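Carbohydrate binding module (Ruminococcus flavefaciens, PDB 4V1K) probably binds plant cell-wall polysaccharide as a module of the cellulosomal glycoside hydrolase family 9 enzyme Cel9A. Local coordinates at residues A[26-31]-A[125-130]. Residues are numbered along the deposited sequence; the frame is centred on the assembly and turned at random. Where two conformers were deposited one is given.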
ATOM      1  N   ILE A  26       1.768  -2.228   7.141  1.00 18.77           N
ATOM      2  CA  ILE A  26       2.962  -1.374   7.068  0.50 20.43           C
ATOM      3  C   ILE A  26       2.582  -0.030   6.470  1.00 18.57           C
ATOM      4  O   ILE A  26       2.001   0.063   5.376  1.00 18.75           O
ATOM      5  CB  ILE A  26       4.080  -2.018   6.260  0.50 21.87           C
ATOM      6  CG1 ILE A  26       4.456  -3.356   6.909  0.50 24.60           C
ATOM      7  CG2 ILE A  26       5.271  -1.074   6.222  0.50 22.81           C
ATOM      8  CD1 ILE A  26       5.023  -4.380   5.959  0.50 25.83           C
ATOM      9  N   GLY A  27       2.853   1.032   7.251  1.00 19.11           N
ATOM     10  CA  GLY A  27       2.427   2.374   6.922  1.00 19.19           C
ATOM     11  C   GLY A  27       3.472   3.248   6.234  1.00 19.68           C
ATOM     12  O   GLY A  27       4.660   3.162   6.562  1.00 20.19           O
ATOM     13  N   PHE A  28       2.989   4.100   5.311  1.00 17.73           N
ATOM     14  CA  PHE A  28       3.786   5.136   4.653  1.00 17.82           C
ATOM     15  C   PHE A  28       3.033   6.453   4.678  1.00 17.99           C
ATOM     16  O   PHE A  28       1.865   6.525   4.284  1.00 19.34           O
ATOM     17  CB  PHE A  28       4.138   4.744   3.225  1.00 19.08           C
ATOM     18  CG  PHE A  28       4.818   3.422   3.126  1.00 19.66           C
ATOM     19  CD1 PHE A  28       6.205   3.336   3.302  1.00 22.19           C
ATOM     20  CD2 PHE A  28       4.089   2.262   2.889  1.00 21.49           C
ATOM     21  CE1 PHE A  28       6.845   2.118   3.235  1.00 24.11           C
ATOM     22  CE2 PHE A  28       4.740   1.044   2.833  1.00 23.28           C
ATOM     23  CZ  PHE A  28       6.106   0.983   3.008  1.00 24.46           C
ATOM     24  N   SER A  29       3.679   7.488   5.209  1.00 18.87           N
ATOM     25  CA  SER A  29       3.066   8.802   5.299  1.00 18.92           C
ATOM     26  C   SER A  29       2.924   9.427   3.901  1.00 18.77           C
ATOM     27  O   SER A  29       3.883   9.446   3.116  1.00 18.97           O
ATOM     28  CB  SER A  29       3.896   9.748   6.211  1.00 22.07           C
ATOM     29  OG  SER A  29       4.072   9.238   7.539  1.00 25.22           O
ATOM     30  N   TYR A  30       1.741   9.965   3.588  1.00 17.35           N
ATOM     31  CA  TYR A  30       1.554  10.617   2.291  1.00 17.97           C
ATOM     32  C   TYR A  30       2.537  11.791   2.076  1.00 18.27           C
ATOM     33  O   TYR A  30       2.946  12.042   0.937  1.00 17.94           O
ATOM     34  CB  TYR A  30       0.127  11.090   2.107  1.00 18.05           C
ATOM     35  CG  TYR A  30      -0.851   9.964   1.789  1.00 16.51           C
ATOM     36  CD1 TYR A  30      -0.754   9.216   0.578  1.00 17.22           C
ATOM     37  CD2 TYR A  30      -1.908   9.681   2.651  1.00 16.32           C
ATOM     38  CE1 TYR A  30      -1.665   8.201   0.274  1.00 16.76           C
ATOM     39  CE2 TYR A  30      -2.829   8.686   2.341  1.00 15.11           C
ATOM     40  CZ  TYR A  30      -2.716   7.948   1.164  1.00 15.10           C
ATOM     41  OH  TYR A  30      -3.652   6.959   0.844  1.00 16.12           O
ATOM     42  N   LYS A  31       2.925  12.476   3.149  1.00 19.28           N
ATOM     43  CA  LYS A  31       3.849  13.580   3.008  1.00 19.74           C
ATOM     44  C   LYS A  31       5.206  13.152   2.393  1.00 21.34           C
ATOM     45  O   LYS A  31       5.900  13.980   1.758  1.00 25.32           O
ATOM     46  CB  LYS A  31       4.041  14.314   4.343  1.00 24.44           C
ATOM     47  CG  LYS A  31       4.748  13.524   5.410  1.00 30.26           C
ATOM     48  CD  LYS A  31       5.091  14.397   6.608  1.00 43.94           C
ATOM     49  CE  LYS A  31       5.294  13.558   7.872  1.00 49.65           C
ATOM     50  NZ  LYS A  31       5.395  14.426   9.088  1.00 57.94           N
ATOM     51  N   ASP A 125      10.539  -2.458  -2.364  1.00 20.51           N
ATOM     52  CA  ASP A 125      11.466  -1.630  -3.128  1.00 20.03           C
ATOM     53  C   ASP A 125      10.912  -0.250  -3.466  1.00 20.74           C
ATOM     54  O   ASP A 125      11.658   0.751  -3.423  1.00 23.41           O
ATOM     55  CB  ASP A 125      11.879  -2.345  -4.404  1.00 21.51           C
ATOM     56  CG  ASP A 125      12.649  -3.644  -4.135  1.00 24.72           C
ATOM     57  OD1 ASP A 125      13.569  -3.666  -3.294  1.00 29.19           O
ATOM     58  OD2 ASP A 125      12.342  -4.639  -4.808  1.00 30.78           O
ATOM     59  N   SER A 126       9.632  -0.195  -3.832  1.00 19.85           N
ATOM     60  CA  SER A 126       8.980   1.073  -4.088  1.00 18.89           C
ATOM     61  C   SER A 126       7.470   1.017  -3.845  1.00 18.51           C
ATOM     62  O   SER A 126       6.880  -0.063  -3.872  1.00 19.17           O
ATOM     63  CB  SER A 126       9.286   1.560  -5.507  1.00 22.67           C
ATOM     64  OG  SER A 126       8.811   0.682  -6.501  1.00 24.92           O
ATOM     65  N   VAL A 127       6.889   2.194  -3.590  1.00 17.34           N
ATOM     66  CA  VAL A 127       5.448   2.382  -3.518  1.00 18.31           C
ATOM     67  C   VAL A 127       5.130   3.527  -4.491  1.00 18.07           C
ATOM     68  O   VAL A 127       5.792   4.571  -4.465  1.00 18.19           O
ATOM     69  CB  VAL A 127       4.943   2.689  -2.094  1.00 18.38           C
ATOM     70  CG1 VAL A 127       3.419   2.818  -2.106  1.00 20.40           C
ATOM     71  CG2 VAL A 127       5.414   1.625  -1.100  1.00 18.16           C
ATOM     72  N   VAL A 128       4.137   3.303  -5.357  1.00 17.38           N
ATOM     73  CA  VAL A 128       3.757   4.219  -6.427  1.00 18.73           C
ATOM     74  C   VAL A 128       2.296   4.627  -6.296  1.00 19.02           C
ATOM     75  O   VAL A 128       1.435   3.772  -6.131  1.00 20.12           O
ATOM     76  CB  VAL A 128       3.989   3.588  -7.822  1.00 22.22           C
ATOM     77  CG1 VAL A 128       3.698   4.583  -8.932  1.00 24.72           C
ATOM     78  CG2 VAL A 128       5.434   3.127  -7.957  1.00 24.52           C
ATOM     79  N   LEU A 129       2.047   5.935  -6.339  1.00 17.25           N
ATOM     80  CA  LEU A 129       0.693   6.473  -6.430  1.00 18.27           C
ATOM     81  C   LEU A 129       0.454   6.929  -7.860  1.00 19.70           C
ATOM     82  O   LEU A 129       1.252   7.710  -8.421  1.00 23.50           O
ATOM     83  CB  LEU A 129       0.515   7.642  -5.457  1.00 19.64           C
ATOM     84  CG  LEU A 129       0.876   7.440  -3.993  1.00 20.60           C
ATOM     85  CD1 LEU A 129       0.627   8.743  -3.202  1.00 22.53           C
ATOM     86  CD2 LEU A 129       0.092   6.297  -3.379  1.00 22.40           C
ATOM     87  N   LYS A 130      -0.596   6.414  -8.481  1.00 17.88           N
ATOM     88  CA  LYS A 130      -1.057   6.899  -9.796  1.00 19.61           C
ATOM     89  C   LYS A 130      -2.268   7.816  -9.588  1.00 20.29           C
ATOM     90  O   LYS A 130      -3.131   7.530  -8.773  1.00 20.49           O
ATOM     91  CB  LYS A 130      -1.448   5.712 -10.686  1.00 22.41           C
ATOM     92  CG  LYS A 130      -0.316   4.709 -10.959  1.00 28.79           C
ATOM     93  CD  LYS A 130      -0.734   3.659 -11.987  1.00 38.32           C
ATOM     94  CE  LYS A 130       0.425   2.741 -12.362  1.00 49.00           C
ATOM     95  NZ  LYS A 130       0.133   1.885 -13.550  1.00 56.43           N
TER
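Phe28 and Val127 meet in the buried core between the two antiparallel sheets of this module, with Tyr30 and Leu129 forming a second pair beside them. Strand 25-29 belongs to one sheet and strand 121-131 to the other. No hydrogen bond joins residues 26-31 to 125-130, and the Phe28 and Val127 CA atoms stand 8.8 Å apart. Side chains alone bridge this gap.

Val127 CG2 sits over one face of the Phe28 ring, displaced toward the rim. It is 4.2 Å from the ring centroid and 17° off the ring normal, a CH-pi contact. The nearest ring atom is Phe28 CE2, 4.0 Å from Val127 CG2. Val127 has CG1 anti to its backbone N (chi1 -178°), which leaves CG2 as the branch that meets the ring.

The second pair is built differently. Leu129 CD1 comes to the edge of the Tyr30 ring, near its plane, at 4.1 Å from Tyr30 CD1. These two side chains run roughly at right angles. The Tyr30 side chain does not set out toward strand 121-131, but its ring ends nearer to it. Tyr30 OH is hydrogen-bonded to Thr63 OG1 on strand 55-64, so the hydroxyl of this buried residue has a polar partner.

Phe33 touches both Val127 and Leu129, while Ile110 packs on both Phe28 and Tyr30. A backbone hydrogen bond pairs Phe28 with Ile110 of strand 109-114 in its own sheet, and another links Tyr30 with Gly108. Apolar side chains meeting between two antiparallel sheets are characteristic of the beta-sandwich fold common among carbohydrate-binding modules.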